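Local structure of thiosulfate sulfurtransferase (Pseudomonas aeruginosa, 1YT8) at residues E31-A43 / W101-P115. The protein probably transfers sulfur from thiosulfate to cyanide and contains four rhodanese-like domains. Numbering follows the deposited sequence.
Sequences EEDPFAQAHPLFA and WRNAGGELFRDVNVP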
ATOM      1  N   GLU A  31      -0.167   6.791  13.911  1.00 13.71           N
ATOM      2  CA  GLU A  31      -1.067   5.792  13.347  1.00 13.08           C
ATOM      3  C   GLU A  31      -1.568   6.336  12.006  1.00 13.52           C
ATOM      4  O   GLU A  31      -1.433   7.530  11.725  1.00 13.32           O
ATOM      5  CB  GLU A  31      -2.253   5.540  14.279  1.00 15.33           C
ATOM      6  CG  GLU A  31      -1.885   4.940  15.639  1.00 15.99           C
ATOM      7  CD  GLU A  31      -1.195   3.592  15.520  1.00 16.40           C
ATOM      8  OE1 GLU A  31      -1.586   2.793  14.640  1.00 16.73           O
ATOM      9  OE2 GLU A  31      -0.274   3.315  16.318  1.00 16.56           O
ATOM     10  N   GLU A  32      -2.164   5.470  11.192  1.00 13.35           N
ATOM     11  CA  GLU A  32      -2.633   5.880   9.874  1.00 14.54           C
ATOM     12  C   GLU A  32      -3.681   6.988   9.827  1.00 15.08           C
ATOM     13  O   GLU A  32      -3.591   7.874   8.979  1.00 13.89           O
ATOM     14  CB  GLU A  32      -3.142   4.668   9.078  1.00 12.42           C
ATOM     15  CG  GLU A  32      -3.351   4.986   7.592  1.00 16.24           C
ATOM     16  CD  GLU A  32      -3.857   3.806   6.781  1.00 16.81           C
ATOM     17  OE1 GLU A  32      -4.980   3.329   7.051  1.00 14.53           O
ATOM     18  OE2 GLU A  32      -3.135   3.362   5.861  1.00 17.30           O
ATOM     19  N   ASP A  33      -4.673   6.967  10.717  1.00 15.64           N
ATOM     20  CA  ASP A  33      -5.684   8.015  10.648  1.00 16.93           C
ATOM     21  C   ASP A  33      -5.099   9.416  10.848  1.00 15.60           C
ATOM     22  O   ASP A  33      -5.417  10.330  10.093  1.00 15.31           O
ATOM     23  CB  ASP A  33      -6.829   7.761  11.633  1.00 18.30           C
ATOM     24  CG  ASP A  33      -8.059   8.585  11.298  1.00 21.61           C
ATOM     25  OD1 ASP A  33      -8.487   8.562  10.122  1.00 21.84           O
ATOM     26  OD2 ASP A  33      -8.599   9.256  12.198  1.00 26.86           O
ATOM     27  N   PRO A  34      -4.254   9.614  11.874  1.00 14.80           N
ATOM     28  CA  PRO A  34      -3.714  10.974  12.006  1.00 15.36           C
ATOM     29  C   PRO A  34      -2.784  11.326  10.832  1.00 14.48           C
ATOM     30  O   PRO A  34      -2.734  12.472  10.393  1.00 12.34           O
ATOM     31  CB  PRO A  34      -3.008  10.950  13.367  1.00 15.72           C
ATOM     32  CG  PRO A  34      -2.805   9.487  13.665  1.00 19.03           C
ATOM     33  CD  PRO A  34      -4.030   8.834  13.102  1.00 15.83           C
ATOM     34  N   PHE A  35      -2.064  10.329  10.322  1.00 13.31           N
ATOM     35  CA  PHE A  35      -1.177  10.523   9.172  1.00 13.05           C
ATOM     36  C   PHE A  35      -2.017  11.043   8.007  1.00 11.88           C
ATOM     37  O   PHE A  35      -1.650  12.003   7.336  1.00 12.86           O
ATOM     38  CB  PHE A  35      -0.539   9.184   8.772  1.00 13.07           C
ATOM     39  CG  PHE A  35       0.049   9.166   7.380  1.00 14.40           C
ATOM     40  CD1 PHE A  35       1.261   9.792   7.105  1.00 16.10           C
ATOM     41  CD2 PHE A  35      -0.602   8.489   6.347  1.00 13.95           C
ATOM     42  CE1 PHE A  35       1.822   9.742   5.820  1.00 16.51           C
ATOM     43  CE2 PHE A  35      -0.053   8.434   5.065  1.00 16.66           C
ATOM     44  CZ  PHE A  35       1.162   9.061   4.801  1.00 16.40           C
ATOM     45  N   ALA A  36      -3.159  10.403   7.789  1.00 12.63           N
ATOM     46  CA  ALA A  36      -4.054  10.765   6.699  1.00 12.16           C
ATOM     47  C   ALA A  36      -4.658  12.167   6.781  1.00 13.03           C
ATOM     48  O   ALA A  36      -5.246  12.639   5.811  1.00 11.20           O
ATOM     49  CB  ALA A  36      -5.161   9.728   6.582  1.00 13.81           C
ATOM     50  N   GLN A  37      -4.523  12.837   7.923  1.00 14.53           N
ATOM     51  CA  GLN A  37      -5.071  14.187   8.051  1.00 15.19           C
ATOM     52  C   GLN A  37      -4.100  15.256   7.559  1.00 14.62           C
ATOM     53  O   GLN A  37      -4.522  16.327   7.121  1.00 15.22           O
ATOM     54  CB  GLN A  37      -5.462  14.478   9.506  1.00 16.95           C
ATOM     55  CG  GLN A  37      -6.370  13.416  10.110  1.00 18.31           C
ATOM     56  CD  GLN A  37      -7.528  13.041   9.195  1.00 18.99           C
ATOM     57  OE1 GLN A  37      -7.842  11.859   9.022  1.00 21.44           O
ATOM     58  NE2 GLN A  37      -8.172  14.045   8.610  1.00 16.49           N
ATOM     59  N   ALA A  38      -2.802  14.964   7.624  1.00 14.30           N
ATOM     60  CA  ALA A  38      -1.785  15.912   7.178  1.00 15.56           C
ATOM     61  C   ALA A  38      -0.375  15.324   7.209  1.00 13.73           C
ATOM     62  O   ALA A  38       0.079  14.820   8.236  1.00 14.29           O
ATOM     63  CB  ALA A  38      -1.836  17.175   8.038  1.00 16.73           C
ATOM     64  N   HIS A  39       0.317  15.401   6.077  1.00 14.20           N
ATOM     65  CA  HIS A  39       1.678  14.891   5.986  1.00 13.71           C
ATOM     66  C   HIS A  39       2.369  15.402   4.733  1.00 13.94           C
ATOM     67  O   HIS A  39       1.713  15.766   3.758  1.00 12.01           O
ATOM     68  CB  HIS A  39       1.673  13.355   5.991  1.00 12.01           C
ATOM     69  CG  HIS A  39       0.969  12.740   4.821  1.00 13.80           C
ATOM     70  ND1 HIS A  39       1.548  12.632   3.575  1.00 16.22           N
ATOM     71  CD2 HIS A  39      -0.258  12.176   4.714  1.00 14.10           C
ATOM     72  CE1 HIS A  39       0.711  12.024   2.752  1.00 14.53           C
ATOM     73  NE2 HIS A  39      -0.392  11.737   3.419  1.00 16.84           N
ATOM     74  N   PRO A  40       3.711  15.473   4.759  1.00 13.20           N
ATOM     75  CA  PRO A  40       4.456  15.946   3.588  1.00 12.40           C
ATOM     76  C   PRO A  40       4.217  14.988   2.426  1.00 11.79           C
ATOM     77  O   PRO A  40       3.964  13.801   2.635  1.00 11.34           O
ATOM     78  CB  PRO A  40       5.904  15.926   4.072  1.00 12.15           C
ATOM     79  CG  PRO A  40       5.765  16.226   5.538  1.00 13.78           C
ATOM     80  CD  PRO A  40       4.599  15.345   5.927  1.00 12.83           C
ATOM     81  N   LEU A  41       4.308  15.502   1.207  1.00 11.63           N
ATOM     82  CA  LEU A  41       4.079  14.697   0.008  1.00 12.53           C
ATOM     83  C   LEU A  41       4.775  13.338  -0.035  1.00 10.95           C
ATOM     84  O   LEU A  41       4.143  12.320  -0.335  1.00 11.07           O
ATOM     85  CB  LEU A  41       4.474  15.501  -1.233  1.00 12.27           C
ATOM     86  CG  LEU A  41       4.302  14.813  -2.589  1.00 11.17           C
ATOM     87  CD1 LEU A  41       2.864  14.313  -2.736  1.00 10.54           C
ATOM     88  CD2 LEU A  41       4.639  15.807  -3.700  1.00 12.25           C
ATOM     89  N   PHE A  42       6.069  13.315   0.267  1.00 13.10           N
ATOM     90  CA  PHE A  42       6.825  12.072   0.211  1.00 11.92           C
ATOM     91  C   PHE A  42       7.061  11.365   1.534  1.00 14.29           C
ATOM     92  O   PHE A  42       7.901  10.461   1.633  1.00 14.41           O
ATOM     93  CB  PHE A  42       8.143  12.314  -0.535  1.00 12.94           C
ATOM     94  CG  PHE A  42       7.942  12.601  -1.997  1.00 13.26           C
ATOM     95  CD1 PHE A  42       7.467  11.603  -2.845  1.00 13.65           C
ATOM     96  CD2 PHE A  42       8.126  13.884  -2.506  1.00 12.30           C
ATOM     97  CE1 PHE A  42       7.169  11.878  -4.183  1.00 14.18           C
ATOM     98  CE2 PHE A  42       7.832  14.171  -3.840  1.00 13.02           C
ATOM     99  CZ  PHE A  42       7.350  13.166  -4.681  1.00 13.08           C
ATOM    100  N   ALA A  43       6.299  11.758   2.547  1.00 13.94           N
ATOM    101  CA  ALA A  43       6.406  11.116   3.845  1.00 14.89           C
ATOM    102  C   ALA A  43       5.692   9.770   3.740  1.00 14.52           C
ATOM    103  O   ALA A  43       4.560   9.690   3.257  1.00 13.77           O
ATOM    104  CB  ALA A  43       5.747  11.979   4.923  1.00 14.18           C
ATOM    105  N   TRP A 101       7.400  21.396   9.809  1.00 17.13           N
ATOM    106  CA  TRP A 101       7.300  21.362   8.355  1.00 17.07           C
ATOM    107  C   TRP A 101       6.357  22.464   7.867  1.00 17.65           C
ATOM    108  O   TRP A 101       6.678  23.213   6.940  1.00 17.23           O
ATOM    109  CB  TRP A 101       6.790  19.988   7.907  1.00 15.92           C
ATOM    110  CG  TRP A 101       6.731  19.812   6.418  1.00 15.78           C
ATOM    111  CD1 TRP A 101       5.751  20.253   5.574  1.00 17.46           C
ATOM    112  CD2 TRP A 101       7.702  19.153   5.597  1.00 17.06           C
ATOM    113  NE1 TRP A 101       6.052  19.905   4.275  1.00 18.05           N
ATOM    114  CE2 TRP A 101       7.245  19.229   4.261  1.00 17.09           C
ATOM    115  CE3 TRP A 101       8.917  18.503   5.860  1.00 16.01           C
ATOM    116  CZ2 TRP A 101       7.960  18.679   3.188  1.00 16.14           C
ATOM    117  CZ3 TRP A 101       9.631  17.954   4.792  1.00 18.36           C
ATOM    118  CH2 TRP A 101       9.146  18.047   3.473  1.00 16.35           C
ATOM    119  N   ARG A 102       5.196  22.556   8.504  1.00 16.45           N
ATOM    120  CA  ARG A 102       4.202  23.560   8.154  1.00 17.29           C
ATOM    121  C   ARG A 102       4.756  24.974   8.337  1.00 18.00           C
ATOM    122  O   ARG A 102       4.647  25.813   7.444  1.00 17.23           O
ATOM    123  CB  ARG A 102       2.951  23.384   9.026  1.00 18.87           C
ATOM    124  CG  ARG A 102       1.836  24.371   8.715  1.00 21.08           C
ATOM    125  CD  ARG A 102       0.699  24.304   9.729  1.00 22.55           C
ATOM    126  NE  ARG A 102       0.055  22.994   9.764  1.00 22.90           N
ATOM    127  CZ  ARG A 102       0.219  22.103  10.737  1.00 22.72           C
ATOM    128  NH1 ARG A 102       1.010  22.375  11.766  1.00 22.52           N
ATOM    129  NH2 ARG A 102      -0.412  20.937  10.683  1.00 25.14           N
ATOM    130  N   ASN A 103       5.360  25.226   9.496  1.00 17.61           N
ATOM    131  CA  ASN A 103       5.905  26.547   9.804  1.00 19.73           C
ATOM    132  C   ASN A 103       7.019  27.000   8.869  1.00 20.29           C
ATOM    133  O   ASN A 103       7.229  28.201   8.682  1.00 20.06           O
ATOM    134  CB  ASN A 103       6.401  26.592  11.254  1.00 21.29           C
ATOM    135  CG  ASN A 103       5.281  26.405  12.255  1.00 22.70           C
ATOM    136  OD1 ASN A 103       4.130  26.740  11.978  1.00 21.63           O
ATOM    137  ND2 ASN A 103       5.613  25.880  13.431  1.00 22.92           N
ATOM    138  N   ALA A 104       7.731  26.042   8.287  1.00 20.10           N
ATOM    139  CA  ALA A 104       8.822  26.358   7.372  1.00 19.96           C
ATOM    140  C   ALA A 104       8.295  26.650   5.968  1.00 21.44           C
ATOM    141  O   ALA A 104       9.062  26.988   5.064  1.00 22.59           O
ATOM    142  CB  ALA A 104       9.820  25.206   7.337  1.00 20.85           C
ATOM    143  N   GLY A 105       6.982  26.528   5.794  1.00 19.40           N
ATOM    144  CA  GLY A 105       6.377  26.788   4.501  1.00 20.97           C
ATOM    145  C   GLY A 105       6.164  25.539   3.664  1.00 19.80           C
ATOM    146  O   GLY A 105       5.781  25.627   2.495  1.00 20.31           O
ATOM    147  N   GLY A 106       6.409  24.375   4.258  1.00 17.78           N
ATOM    148  CA  GLY A 106       6.238  23.128   3.535  1.00 17.62           C
ATOM    149  C   GLY A 106       4.786  22.818   3.232  1.00 17.57           C
ATOM    150  O   GLY A 106       3.904  23.102   4.037  1.00 17.23           O
ATOM    151  N   GLU A 107       4.539  22.229   2.067  1.00 16.76           N
ATOM    152  CA  GLU A 107       3.186  21.877   1.655  1.00 17.27           C
ATOM    153  C   GLU A 107       2.749  20.614   2.397  1.00 16.62           C
ATOM    154  O   GLU A 107       3.553  19.712   2.617  1.00 17.46           O
ATOM    155  CB  GLU A 107       3.157  21.638   0.140  1.00 16.22           C
ATOM    156  CG  GLU A 107       1.767  21.424  -0.471  1.00 19.77           C
ATOM    157  CD  GLU A 107       0.885  22.672  -0.445  1.00 21.05           C
ATOM    158  OE1 GLU A 107       1.409  23.792  -0.268  1.00 19.14           O
ATOM    159  OE2 GLU A 107      -0.343  22.534  -0.621  1.00 19.88           O
ATOM    160  N   LEU A 108       1.479  20.557   2.794  1.00 16.23           N
ATOM    161  CA  LEU A 108       0.957  19.389   3.498  1.00 15.61           C
ATOM    162  C   LEU A 108      -0.219  18.780   2.742  1.00 15.33           C
ATOM    163  O   LEU A 108      -1.001  19.494   2.118  1.00 17.14           O
ATOM    164  CB  LEU A 108       0.541  19.766   4.924  1.00 14.43           C
ATOM    165  CG  LEU A 108       1.724  20.028   5.867  1.00 15.03           C
ATOM    166  CD1 LEU A 108       1.218  20.472   7.237  1.00 17.10           C
ATOM    167  CD2 LEU A 108       2.557  18.754   5.995  1.00 15.63           C
ATOM    168  N   PHE A 109      -0.339  17.458   2.812  1.00 13.90           N
ATOM    169  CA  PHE A 109      -1.396  16.740   2.108  1.00 14.03           C
ATOM    170  C   PHE A 109      -2.178  15.816   3.027  1.00 11.57           C
ATOM    171  O   PHE A 109      -1.651  15.328   4.026  1.00 15.72           O
ATOM    172  CB  PHE A 109      -0.782  15.878   0.999  1.00 14.58           C
ATOM    173  CG  PHE A 109      -0.080  16.661  -0.076  1.00 12.92           C
ATOM    174  CD1 PHE A 109      -0.704  16.897  -1.295  1.00 12.28           C
ATOM    175  CD2 PHE A 109       1.216  17.130   0.117  1.00 13.25           C
ATOM    176  CE1 PHE A 109      -0.049  17.587  -2.316  1.00 12.55           C
ATOM    177  CE2 PHE A 109       1.886  17.825  -0.896  1.00 15.13           C
ATOM    178  CZ  PHE A 109       1.252  18.053  -2.116  1.00 13.84           C
ATOM    179  N   ARG A 110      -3.437  15.570   2.689  1.00 12.33           N
ATOM    180  CA  ARG A 110      -4.232  14.641   3.479  1.00 14.17           C
ATOM    181  C   ARG A 110      -4.398  13.383   2.636  1.00 13.98           C
ATOM    182  O   ARG A 110      -3.912  13.324   1.500  1.00 11.48           O
ATOM    183  CB  ARG A 110      -5.603  15.223   3.840  1.00 14.63           C
ATOM    184  CG  ARG A 110      -6.441  15.651   2.658  1.00 18.06           C
ATOM    185  CD  ARG A 110      -7.895  15.879   3.068  1.00 22.79           C
ATOM    186  NE  ARG A 110      -8.570  14.626   3.396  1.00 25.17           N
ATOM    187  CZ  ARG A 110      -8.763  14.166   4.630  1.00 28.18           C
ATOM    188  NH1 ARG A 110      -8.337  14.855   5.682  1.00 28.44           N
ATOM    189  NH2 ARG A 110      -9.380  13.006   4.810  1.00 29.17           N
ATOM    190  N   ASP A 111      -5.075  12.388   3.204  1.00 13.63           N
ATOM    191  CA  ASP A 111      -5.330  11.096   2.567  1.00 13.99           C
ATOM    192  C   ASP A 111      -4.073  10.231   2.483  1.00 12.64           C
ATOM    193  O   ASP A 111      -3.065  10.532   3.128  1.00 15.03           O
ATOM    194  CB  ASP A 111      -5.941  11.286   1.170  1.00 13.12           C
ATOM    195  CG  ASP A 111      -6.971  10.219   0.840  1.00 14.34           C
ATOM    196  OD1 ASP A 111      -6.585   9.091   0.469  1.00 12.70           O
ATOM    197  OD2 ASP A 111      -8.179  10.502   0.975  1.00 14.70           O
ATOM    198  N   VAL A 112      -4.139   9.153   1.702  1.00 12.16           N
ATOM    199  CA  VAL A 112      -3.005   8.235   1.558  1.00 12.99           C
ATOM    200  C   VAL A 112      -2.580   8.039   0.098  1.00 11.02           C
ATOM    201  O   VAL A 112      -3.351   8.323  -0.820  1.00 15.08           O
ATOM    202  CB  VAL A 112      -3.339   6.849   2.167  1.00 13.52           C
ATOM    203  CG1 VAL A 112      -3.665   6.994   3.645  1.00 13.21           C
ATOM    204  CG2 VAL A 112      -4.521   6.219   1.424  1.00 11.24           C
ATOM    205  N   ASN A 113      -1.354   7.551  -0.097  1.00 11.87           N
ATOM    206  CA  ASN A 113      -0.783   7.301  -1.429  1.00 11.38           C
ATOM    207  C   ASN A 113      -0.917   8.559  -2.291  1.00 10.99           C
ATOM    208  O   ASN A 113      -1.259   8.493  -3.477  1.00 10.05           O
ATOM    209  CB  ASN A 113      -1.505   6.127  -2.103  1.00 13.03           C
ATOM    210  CG  ASN A 113      -1.638   4.914  -1.189  1.00 12.14           C
ATOM    211  OD1 ASN A 113      -2.729   4.365  -1.037  1.00 12.01           O
ATOM    212  ND2 ASN A 113      -0.530   4.488  -0.582  1.00  8.34           N
ATOM    213  N   VAL A 114      -0.614   9.701  -1.684  1.00 11.05           N
ATOM    214  CA  VAL A 114      -0.740  10.992  -2.350  1.00 11.73           C
ATOM    215  C   VAL A 114       0.106  11.183  -3.610  1.00 11.81           C
ATOM    216  O   VAL A 114      -0.395  11.691  -4.614  1.00 12.04           O
ATOM    217  CB  VAL A 114      -0.484  12.134  -1.342  1.00 10.99           C
ATOM    218  CG1 VAL A 114      -0.684  13.490  -2.011  1.00 10.66           C
ATOM    219  CG2 VAL A 114      -1.453  11.988  -0.169  1.00 10.76           C
ATOM    220  N   PRO A 115       1.390  10.787  -3.582  1.00 10.71           N
ATOM    221  CA  PRO A 115       2.179  10.973  -4.805  1.00 10.93           C
ATOM    222  C   PRO A 115       1.522  10.266  -5.994  1.00 11.62           C
ATOM    223  O   PRO A 115       1.407  10.831  -7.087  1.00 11.04           O
ATOM    224  CB  PRO A 115       3.527  10.359  -4.440  1.00 12.11           C
ATOM    225  CG  PRO A 115       3.637  10.659  -2.969  1.00 12.80           C
ATOM    226  CD  PRO A 115       2.240  10.322  -2.470  1.00 10.01           C
TER
HETATM  227  O   HOH W   1      -7.103  17.333   6.440  1.00 23.48           O
HETATM  228  O   HOH W   2       5.182  18.091   0.914  1.00 14.84           O
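His39 and Phe109 form a single antiparallel bridge, a hydrogen-bonded pair with His39 N 2.8 Å from Phe109 O and Phe109 N 2.8 Å from His39 O. A third backbone bond, from Asp111 N to Ala36 O, ties the Phe35-Ala38 turn to segment 101-115, out of register with the bridge. His39 NE2 donates to Asp111 O at 2.9 Å, in the ring plane. His39 ND1 donates to Pro40 O at 2.8 Å, nearly straight (168°) but from above the plane of that carbonyl. The NE2 and ND1 bonds together fix the ring's rotation. Ala43 N reaches Pro40 O from the opposite face. CZ of Phe35 lies over the centre of one imidazole face, and Phe109 O lies over the other. With chi1 of His39 at 63°, CG lies between the backbone N and the carbonyl carbon, and the ring reaches back to the 101-115 segment.

CG of Pro40 sits over the five-membered ring of Trp101, a CH-pi contact 3.6 Å from the ring centroid, and CB stands over the CE2-CZ2 bond of the six-membered ring. Trp101 NE1 bonds to Glu107 O, which also receives a water bound to Leu41 N. CB of Leu41 meets CE2 of Phe109 at 3.5 Å, while CD1 lies over a face of that ring and also touches Val114 and Pro115. Another water joins Gln37 O to Arg110 NH1.

The contact ties the loop after helix 32-35 to the linker between helices 97-103 and 114-127. Strand 25-28, in the five-stranded 1-5-4-2-3 parallel sheet of the first rhodanese-like domain, packs against Phe35, His39 and Pro40. The C-terminal helices 501-512 (on Arg110, Asp111, Val114) and 514-521 (on Leu41, Phe109) pack back onto the contact, joining this domain to the chain's end.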